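Local structure of alanine racemase (Enterococcus faecalis, 3E5P) at residues 31-36 against 219-224; 168-173 against 202-207. The protein belongs to the alanine racemase family, whose chain pairs an N-terminal eight-stranded barrel carrying pyridoxal-5'-phosphate with a C-terminal, mainly strand-built domain. The protein carries 1 engineered substitution. All coordinates share one frame; numbering follows the deposited sequence.

Contact 1 of 2, residues 31-36 against 219-224; sequences EGTALF and NMIRYG. With PLP (pyridoxal-5'-phosphate), chain J.
The seam that closes an eight-stranded parallel beta barrel of the TIM type runs between these segments: the first barrel strand, at Ala34 to Phe36, pairs in parallel with the last, at Met220 to Tyr223. Their local axes lie 4.8 Å apart and differ in direction by 25°, consistent with the twist of barrel strands. Four backbone hydrogen bonds stitch them together. Ala34 N meets Asn219 O at 2.7 Å, with the donor tilted 25° from the carbonyl plane; Ile221 N to Ala34 O, Phe36 N to Ile221 O and Tyr223 N to Phe36 O follow, each running nearly along the C=O axis.

On the barrel's inner side Phe36 and Met220 cross at about a right angle. With CG anti to the backbone N (chi1 -175°) and bends further out, the Met220 chain carries SD over one face of the Phe36 ring, 3.9 Å from the centroid, a Met-aromatic contact. A flexible, polarisable thioether suits a place against a flat ring. On the other side, CD2 of Leu35 presses on CD1 of Ile221 at 3.3 Å while Leu35 CD1 meets Tyr223 CB; branched aliphatic chains fill this layer well.

Arg222, also facing inward, reaches pyridoxal-5'-phosphate: its NE donates to N1 at 3.0 Å, with N1 in the guanidinium plane. A positive partner there would probably disfavour protonation of N1. Thr168, His169 and His203 hold the two terminal nitrogens of this guanidinium. Beyond it, Gly224 N makes a weak bond to phosphate O1P, where the lack of a side chain leaves room for O3P.

Outside the barrel, helix 15-28 covers Leu35, Ile221 and Tyr223 and helix 207-212 packs on Ile221 and Tyr223; within the barrel, strand 201-205 is the other neighbour of strand 220-223.

Contact 2 of 2, residues 168-173 against 202-207; sequences THFSTA and VHVSNS. With PLP (pyridoxal-5'-phosphate), chain J.
Thr168 and Phe170 both lean on Val204 where the loop leaving strand 161-167 of the TIM-type barrel meets the neighbouring strand 201-205. Val204 divides its branches between them: CG1 takes Thr168 CG2 at 3.5 Å, and CG2 takes Phe170 CE2 at 3.7 Å. A beta-branched valine suits this place because two methyls can serve two neighbours that each cross it obliquely. The threonine methyl sits between backbone N and carbonyl carbon, while OG1, anti to N (chi1 -167°), hydrogen-bonds to the backbone O of Val133. The Phe170 ring also stacks on Phe181 of helix 179-192.

His169 turns to pyridoxal-5'-phosphate instead. Its imidazole lies under one face of the pyridine near N1 and C2, offset and roughly parallel, with CE1 3.1 Å from N1 and methyl C2A 3.6 Å above the imidazole plane over its centre; a flat ring can lie so while NE2 still hydrogen-bonds Tyr267 OH of the second subunit. Asn206 occupies the N-cap position of helix 207-212, whose first residue, Ser207, grips phosphate O1P through both N and OG. The backbone bond from Thr168 N to His203 O is weak, and a water, its short approach to Phe170 N doubtful, donates to Val204 O at 2.7 Å.

Both contacts are buried and belong to one parallel barrel, where strands 201-205 and 220-223 are neighbours; their centres lie about 11 Å apart. Contact 1 is regular strand pairing, its backbone bonds continuous and its side chains mostly apolar, apart from Arg222. Contact 2 lies where strand order gives way to loop, so one weak backbone bond, a water and side-chain packing do the joining, and it alone of the two is reached by the second subunit. They meet directly at Asn219 OD1, 2.8 Å from Val202 N. Each also contacts pyridoxal-5'-phosphate: contact 1 chiefly its pyridine nitrogen, with a weak bond to the phosphate, contact 2 a ring face and the phosphate at a helix start.

Contact 1 of 2, residues 31-36 against 219-224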
ATOM      1  N   GLU C  31     -25.287 -15.732  25.285  1.00 48.85           N
ATOM      2  CA  GLU C  31     -24.659 -14.946  26.343  1.00 51.64           C
ATOM      3  C   GLU C  31     -23.353 -15.552  26.845  1.00 51.22           C
ATOM      4  O   GLU C  31     -22.612 -14.922  27.610  1.00 52.08           O
ATOM      5  CB  GLU C  31     -25.630 -14.742  27.512  1.00 53.82           C
ATOM      6  CG  GLU C  31     -25.725 -13.280  27.973  1.00 57.03           C
ATOM      7  CD  GLU C  31     -26.184 -12.337  26.858  1.00 58.74           C
ATOM      8  OE1 GLU C  31     -27.300 -12.534  26.329  1.00 60.46           O
ATOM      9  OE2 GLU C  31     -25.432 -11.398  26.512  1.00 58.96           O
ATOM     10  N   GLY C  32     -23.068 -16.773  26.408  1.00 49.74           N
ATOM     11  CA  GLY C  32     -21.839 -17.421  26.816  1.00 47.24           C
ATOM     12  C   GLY C  32     -20.813 -17.340  25.706  1.00 45.69           C
ATOM     13  O   GLY C  32     -19.778 -18.004  25.748  1.00 46.09           O
ATOM     14  N   THR C  33     -21.099 -16.515  24.707  1.00 43.38           N
ATOM     15  CA  THR C  33     -20.193 -16.369  23.582  1.00 40.75           C
ATOM     16  C   THR C  33     -19.547 -14.983  23.528  1.00 38.52           C
ATOM     17  O   THR C  33     -20.229 -13.966  23.489  1.00 37.11           O
ATOM     18  CB  THR C  33     -20.927 -16.672  22.265  1.00 40.80           C
ATOM     19  OG1 THR C  33     -21.529 -17.972  22.354  1.00 40.04           O
ATOM     20  CG2 THR C  33     -19.953 -16.657  21.101  1.00 40.19           C
ATOM     21  N   ALA C  34     -18.217 -14.973  23.532  1.00 36.72           N
ATOM     22  CA  ALA C  34     -17.428 -13.749  23.501  1.00 35.04           C
ATOM     23  C   ALA C  34     -17.166 -13.234  22.087  1.00 33.72           C
ATOM     24  O   ALA C  34     -17.084 -13.997  21.132  1.00 34.38           O
ATOM     25  CB  ALA C  34     -16.093 -13.969  24.234  1.00 33.20           C
ATOM     26  N   LEU C  35     -17.023 -11.922  21.969  1.00 32.88           N
ATOM     27  CA  LEU C  35     -16.771 -11.296  20.681  1.00 31.18           C
ATOM     28  C   LEU C  35     -15.377 -10.700  20.698  1.00 30.69           C
ATOM     29  O   LEU C  35     -15.099  -9.759  21.441  1.00 29.24           O
ATOM     30  CB  LEU C  35     -17.799 -10.185  20.428  1.00 30.11           C
ATOM     31  CG  LEU C  35     -17.941  -9.503  19.058  1.00 28.24           C
ATOM     32  CD1 LEU C  35     -16.579  -9.157  18.479  1.00 26.68           C
ATOM     33  CD2 LEU C  35     -18.691 -10.410  18.120  1.00 29.38           C
ATOM     34  N   PHE C  36     -14.490 -11.257  19.890  1.00 30.61           N
ATOM     35  CA  PHE C  36     -13.138 -10.722  19.807  1.00 29.24           C
ATOM     36  C   PHE C  36     -13.048  -9.929  18.507  1.00 26.48           C
ATOM     37  O   PHE C  36     -13.401 -10.431  17.442  1.00 24.72           O
ATOM     38  CB  PHE C  36     -12.111 -11.860  19.818  1.00 31.17           C
ATOM     39  CG  PHE C  36     -11.630 -12.232  21.192  1.00 29.11           C
ATOM     40  CD1 PHE C  36     -12.527 -12.456  22.223  1.00 29.00           C
ATOM     41  CD2 PHE C  36     -10.273 -12.356  21.453  1.00 31.36           C
ATOM     42  CE1 PHE C  36     -12.084 -12.797  23.504  1.00 31.16           C
ATOM     43  CE2 PHE C  36      -9.818 -12.698  22.734  1.00 32.18           C
ATOM     44  CZ  PHE C  36     -10.733 -12.918  23.760  1.00 30.69           C
ATOM     45  N   ASN C 219     -17.453 -20.804  21.732  1.00 30.77           N
ATOM     46  CA  ASN C 219     -17.934 -19.786  22.655  1.00 27.73           C
ATOM     47  C   ASN C 219     -17.285 -18.427  22.435  1.00 26.82           C
ATOM     48  O   ASN C 219     -17.492 -17.515  23.219  1.00 26.56           O
ATOM     49  CB  ASN C 219     -17.712 -20.232  24.101  1.00 27.84           C
ATOM     50  CG  ASN C 219     -16.241 -20.426  24.444  1.00 29.38           C
ATOM     51  OD1 ASN C 219     -15.359 -20.292  23.593  1.00 30.63           O
ATOM     52  ND2 ASN C 219     -15.973 -20.740  25.705  1.00 28.08           N
ATOM     53  N   MET C 220     -16.512 -18.289  21.364  1.00 26.29           N
ATOM     54  CA  MET C 220     -15.849 -17.021  21.060  1.00 25.68           C
ATOM     55  C   MET C 220     -15.686 -16.833  19.553  1.00 24.96           C
ATOM     56  O   MET C 220     -15.197 -17.731  18.873  1.00 24.56           O
ATOM     57  CB  MET C 220     -14.469 -16.975  21.727  1.00 26.03           C
ATOM     58  CG  MET C 220     -13.740 -15.643  21.577  1.00 28.96           C
ATOM     59  SD  MET C 220     -12.267 -15.734  20.531  1.00 34.43           S
ATOM     60  CE  MET C 220     -12.984 -15.443  19.006  1.00 30.69           C
ATOM     61  N   ILE C 221     -16.086 -15.683  19.020  1.00 23.32           N
ATOM     62  CA  ILE C 221     -15.933 -15.472  17.581  1.00 22.26           C
ATOM     63  C   ILE C 221     -14.940 -14.367  17.228  1.00 24.07           C
ATOM     64  O   ILE C 221     -14.869 -13.331  17.907  1.00 26.31           O
ATOM     65  CB  ILE C 221     -17.272 -15.167  16.902  1.00 21.47           C
ATOM     66  CG1 ILE C 221     -17.712 -13.741  17.228  1.00 22.22           C
ATOM     67  CG2 ILE C 221     -18.312 -16.199  17.347  1.00 18.04           C
ATOM     68  CD1 ILE C 221     -18.833 -13.235  16.346  1.00 20.35           C
ATOM     69  N   ARG C 222     -14.145 -14.614  16.185  1.00 23.41           N
ATOM     70  CA  ARG C 222     -13.150 -13.651  15.732  1.00 22.83           C
ATOM     71  C   ARG C 222     -13.814 -12.843  14.624  1.00 21.86           C
ATOM     72  O   ARG C 222     -13.847 -13.268  13.465  1.00 21.56           O
ATOM     73  CB  ARG C 222     -11.897 -14.365  15.195  1.00 25.25           C
ATOM     74  CG  ARG C 222     -11.264 -15.395  16.155  1.00 28.03           C
ATOM     75  CD  ARG C 222     -10.047 -16.103  15.538  1.00 27.75           C
ATOM     76  NE  ARG C 222     -10.398 -16.870  14.346  1.00 28.74           N
ATOM     77  CZ  ARG C 222     -10.844 -18.123  14.362  1.00 26.95           C
ATOM     78  NH1 ARG C 222     -10.990 -18.767  15.519  1.00 28.59           N
ATOM     79  NH2 ARG C 222     -11.158 -18.729  13.220  1.00 23.42           N
ATOM     80  N   TYR C 223     -14.334 -11.676  15.000  1.00 21.57           N
ATOM     81  CA  TYR C 223     -15.042 -10.783  14.091  1.00 19.49           C
ATOM     82  C   TYR C 223     -14.124  -9.807  13.367  1.00 21.77           C
ATOM     83  O   TYR C 223     -13.502  -8.935  13.982  1.00 21.87           O
ATOM     84  CB  TYR C 223     -16.095  -9.997  14.867  1.00 18.69           C
ATOM     85  CG  TYR C 223     -17.390  -9.785  14.120  1.00 17.97           C
ATOM     86  CD1 TYR C 223     -18.093  -8.592  14.235  1.00 15.33           C
ATOM     87  CD2 TYR C 223     -17.924 -10.788  13.309  1.00 17.89           C
ATOM     88  CE1 TYR C 223     -19.289  -8.401  13.557  1.00 16.94           C
ATOM     89  CE2 TYR C 223     -19.123 -10.603  12.636  1.00 17.83           C
ATOM     90  CZ  TYR C 223     -19.791  -9.408  12.762  1.00 17.93           C
ATOM     91  OH  TYR C 223     -20.966  -9.211  12.074  1.00 21.96           O
ATOM     92  N   GLY C 224     -14.069  -9.952  12.045  1.00 22.54           N
ATOM     93  CA  GLY C 224     -13.235  -9.096  11.225  1.00 24.02           C
ATOM     94  C   GLY C 224     -13.975  -8.104  10.345  1.00 24.96           C
ATOM     95  O   GLY C 224     -14.682  -7.237  10.852  1.00 27.15           O
TER
HETATM   96  N1  PLP J 390      -9.491 -15.440  11.865  1.00 20.00           N
HETATM   97  C2  PLP J 390      -8.292 -15.444  11.269  1.00 20.00           C
HETATM   98  C2A PLP J 390      -7.433 -16.604  11.577  1.00 20.00           C
HETATM   99  C3  PLP J 390      -7.891 -14.409  10.434  1.00 20.00           C
HETATM  100  O3  PLP J 390      -6.922 -14.677   9.557  1.00 20.00           O
HETATM  101  C4  PLP J 390      -8.700 -13.296  10.164  1.00 20.00           C
HETATM  102  C4A PLP J 390      -8.052 -11.905  10.144  1.00 20.00           C
HETATM  103  O4A PLP J 390      -7.059 -11.448   9.577  1.00 20.00           O
HETATM  104  C5  PLP J 390      -9.970 -13.368  10.766  1.00 20.00           C
HETATM  105  C6  PLP J 390     -10.313 -14.407  11.619  1.00 20.00           C
HETATM  106  C5A PLP J 390     -11.133 -12.528  10.374  1.00 20.00           C
HETATM  107  O4P PLP J 390     -11.896 -13.082   9.367  1.00 20.00           O
HETATM  108  P   PLP J 390     -12.769 -12.086   8.578  1.00 20.00           P
HETATM  109  O1P PLP J 390     -13.914 -11.831   9.368  1.00 20.00           O
HETATM  110  O2P PLP J 390     -13.379 -12.612   7.401  1.00 20.00           O
HETATM  111  O3P PLP J 390     -11.994 -10.893   8.311  1.00 20.00           O

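Contact 2 of 2, residues 168-173 against 202-207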
ATOM      1  N   THR C 168      -9.753 -23.290  15.171  1.00 21.55           N
ATOM      2  CA  THR C 168      -9.529 -23.636  13.767  1.00 21.75           C
ATOM      3  C   THR C 168     -10.020 -22.438  12.964  1.00 20.79           C
ATOM      4  O   THR C 168     -10.522 -21.472  13.544  1.00 21.06           O
ATOM      5  CB  THR C 168     -10.311 -24.899  13.333  1.00 22.06           C
ATOM      6  OG1 THR C 168      -9.817 -25.345  12.066  1.00 24.03           O
ATOM      7  CG2 THR C 168     -11.790 -24.599  13.192  1.00 22.07           C
ATOM      8  N   HIS C 169      -9.876 -22.489  11.640  1.00 21.45           N
ATOM      9  CA  HIS C 169     -10.314 -21.382  10.781  1.00 21.25           C
ATOM     10  C   HIS C 169     -10.871 -21.936   9.482  1.00 20.57           C
ATOM     11  O   HIS C 169     -10.245 -22.797   8.874  1.00 20.80           O
ATOM     12  CB  HIS C 169      -9.125 -20.470  10.489  1.00 20.46           C
ATOM     13  CG  HIS C 169      -9.487 -19.200   9.789  1.00 20.52           C
ATOM     14  ND1 HIS C 169     -10.365 -18.282  10.322  1.00 21.85           N
ATOM     15  CD2 HIS C 169      -9.042 -18.665   8.628  1.00 20.94           C
ATOM     16  CE1 HIS C 169     -10.443 -17.233   9.525  1.00 22.68           C
ATOM     17  NE2 HIS C 169      -9.649 -17.438   8.490  1.00 24.08           N
ATOM     18  N   PHE C 170     -12.036 -21.444   9.057  1.00 21.74           N
ATOM     19  CA  PHE C 170     -12.693 -21.913   7.824  1.00 23.10           C
ATOM     20  C   PHE C 170     -12.215 -21.165   6.583  1.00 24.37           C
ATOM     21  O   PHE C 170     -12.074 -19.945   6.604  1.00 24.29           O
ATOM     22  CB  PHE C 170     -14.215 -21.764   7.934  1.00 22.34           C
ATOM     23  CG  PHE C 170     -14.842 -22.647   8.972  1.00 24.41           C
ATOM     24  CD1 PHE C 170     -14.985 -24.008   8.751  1.00 27.21           C
ATOM     25  CD2 PHE C 170     -15.239 -22.127  10.200  1.00 25.93           C
ATOM     26  CE1 PHE C 170     -15.514 -24.848   9.740  1.00 28.59           C
ATOM     27  CE2 PHE C 170     -15.768 -22.958  11.197  1.00 28.05           C
ATOM     28  CZ  PHE C 170     -15.903 -24.322  10.964  1.00 27.00           C
ATOM     29  N   SER C 171     -11.983 -21.897   5.499  1.00 25.82           N
ATOM     30  CA  SER C 171     -11.522 -21.295   4.249  1.00 27.14           C
ATOM     31  C   SER C 171     -12.651 -20.926   3.276  1.00 28.11           C
ATOM     32  O   SER C 171     -12.446 -20.114   2.370  1.00 29.48           O
ATOM     33  CB  SER C 171     -10.568 -22.249   3.533  1.00 26.96           C
ATOM     34  OG  SER C 171     -11.250 -23.411   3.083  1.00 23.78           O
ATOM     35  N   THR C 172     -13.831 -21.520   3.452  1.00 27.94           N
ATOM     36  CA  THR C 172     -14.943 -21.236   2.558  1.00 27.85           C
ATOM     37  C   THR C 172     -16.267 -20.970   3.266  1.00 29.89           C
ATOM     38  O   THR C 172     -17.324 -21.456   2.843  1.00 29.66           O
ATOM     39  CB  THR C 172     -15.139 -22.388   1.570  1.00 26.38           C
ATOM     40  OG1 THR C 172     -15.555 -23.567   2.274  1.00 23.76           O
ATOM     41  CG2 THR C 172     -13.831 -22.660   0.830  1.00 24.88           C
ATOM     42  N   ALA C 173     -16.217 -20.189   4.341  1.00 30.84           N
ATOM     43  CA  ALA C 173     -17.427 -19.876   5.083  1.00 31.74           C
ATOM     44  C   ALA C 173     -18.280 -18.877   4.311  1.00 32.55           C
ATOM     45  O   ALA C 173     -19.475 -18.752   4.566  1.00 31.55           O
ATOM     46  CB  ALA C 173     -17.077 -19.328   6.467  1.00 32.56           C
ATOM     47  N   VAL C 202     -12.965 -21.542  22.930  1.00 26.84           N
ATOM     48  CA  VAL C 202     -13.046 -22.495  21.833  1.00 25.32           C
ATOM     49  C   VAL C 202     -13.687 -21.724  20.682  1.00 23.23           C
ATOM     50  O   VAL C 202     -14.908 -21.505  20.656  1.00 20.82           O
ATOM     51  CB  VAL C 202     -13.901 -23.711  22.216  1.00 25.51           C
ATOM     52  CG1 VAL C 202     -14.143 -24.585  20.988  1.00 26.93           C
ATOM     53  CG2 VAL C 202     -13.186 -24.510  23.285  1.00 26.64           C
ATOM     54  N   HIS C 203     -12.848 -21.304  19.736  1.00 22.37           N
ATOM     55  CA  HIS C 203     -13.299 -20.493  18.606  1.00 22.09           C
ATOM     56  C   HIS C 203     -13.055 -21.044  17.205  1.00 23.10           C
ATOM     57  O   HIS C 203     -12.045 -21.697  16.945  1.00 24.68           O
ATOM     58  CB  HIS C 203     -12.677 -19.096  18.712  1.00 21.81           C
ATOM     59  CG  HIS C 203     -11.230 -19.093  19.100  1.00 23.74           C
ATOM     60  ND1 HIS C 203     -10.254 -18.494  18.331  1.00 25.51           N
ATOM     61  CD2 HIS C 203     -10.602 -19.553  20.212  1.00 23.90           C
ATOM     62  CE1 HIS C 203      -9.090 -18.580  18.955  1.00 25.17           C
ATOM     63  NE2 HIS C 203      -9.273 -19.216  20.099  1.00 24.79           N
ATOM     64  N   VAL C 204     -13.979 -20.762  16.294  1.00 21.70           N
ATOM     65  CA  VAL C 204     -13.828 -21.230  14.929  1.00 20.93           C
ATOM     66  C   VAL C 204     -14.412 -20.258  13.910  1.00 22.20           C
ATOM     67  O   VAL C 204     -14.126 -20.357  12.721  1.00 21.21           O
ATOM     68  CB  VAL C 204     -14.520 -22.600  14.738  1.00 20.33           C
ATOM     69  CG1 VAL C 204     -13.981 -23.605  15.746  1.00 21.18           C
ATOM     70  CG2 VAL C 204     -16.031 -22.456  14.897  1.00 19.01           C
ATOM     71  N   SER C 205     -15.211 -19.304  14.378  1.00 24.47           N
ATOM     72  CA  SER C 205     -15.883 -18.372  13.485  1.00 25.45           C
ATOM     73  C   SER C 205     -15.225 -17.046  13.147  1.00 26.87           C
ATOM     74  O   SER C 205     -14.563 -16.415  13.971  1.00 27.96           O
ATOM     75  CB  SER C 205     -17.289 -18.081  14.014  1.00 25.62           C
ATOM     76  OG  SER C 205     -18.035 -19.274  14.161  1.00 27.23           O
ATOM     77  N   ASN C 206     -15.445 -16.639  11.903  1.00 27.24           N
ATOM     78  CA  ASN C 206     -14.961 -15.373  11.372  1.00 27.90           C
ATOM     79  C   ASN C 206     -16.255 -14.638  10.981  1.00 27.26           C
ATOM     80  O   ASN C 206     -17.349 -15.118  11.307  1.00 27.51           O
ATOM     81  CB  ASN C 206     -14.060 -15.609  10.152  1.00 28.60           C
ATOM     82  CG  ASN C 206     -14.747 -16.418   9.058  1.00 30.05           C
ATOM     83  OD1 ASN C 206     -14.136 -16.734   8.037  1.00 31.31           O
ATOM     84  ND2 ASN C 206     -16.019 -16.754   9.264  1.00 30.35           N
ATOM     85  N   SER C 207     -16.146 -13.497  10.301  1.00 25.69           N
ATOM     86  CA  SER C 207     -17.336 -12.741   9.909  1.00 24.43           C
ATOM     87  C   SER C 207     -18.363 -13.628   9.209  1.00 25.57           C
ATOM     88  O   SER C 207     -19.506 -13.746   9.649  1.00 25.70           O
ATOM     89  CB  SER C 207     -16.968 -11.578   8.975  1.00 23.81           C
ATOM     90  OG  SER C 207     -16.235 -10.560   9.642  1.00 17.32           O
TER
HETATM   91  N1  PLP J 390      -9.491 -15.440  11.865  1.00 20.00           N
HETATM   92  C2  PLP J 390      -8.292 -15.444  11.269  1.00 20.00           C
HETATM   93  C2A PLP J 390      -7.433 -16.604  11.577  1.00 20.00           C
HETATM   94  C3  PLP J 390      -7.891 -14.409  10.434  1.00 20.00           C
HETATM   95  O3  PLP J 390      -6.922 -14.677   9.557  1.00 20.00           O
HETATM   96  C4  PLP J 390      -8.700 -13.296  10.164  1.00 20.00           C
HETATM   97  C4A PLP J 390      -8.052 -11.905  10.144  1.00 20.00           C
HETATM   98  O4A PLP J 390      -7.059 -11.448   9.577  1.00 20.00           O
HETATM   99  C5  PLP J 390      -9.970 -13.368  10.766  1.00 20.00           C
HETATM  100  C6  PLP J 390     -10.313 -14.407  11.619  1.00 20.00           C
HETATM  101  C5A PLP J 390     -11.133 -12.528  10.374  1.00 20.00           C
HETATM  102  O4P PLP J 390     -11.896 -13.082   9.367  1.00 20.00           O
HETATM  103  P   PLP J 390     -12.769 -12.086   8.578  1.00 20.00           P
HETATM  104  O1P PLP J 390     -13.914 -11.831   9.368  1.00 20.00           O
HETATM  105  O2P PLP J 390     -13.379 -12.612   7.401  1.00 20.00           O
HETATM  106  O3P PLP J 390     -11.994 -10.893   8.311  1.00 20.00           O
HETATM  107  O   HOH W   1     -12.953 -19.588  10.436  1.00 25.79           O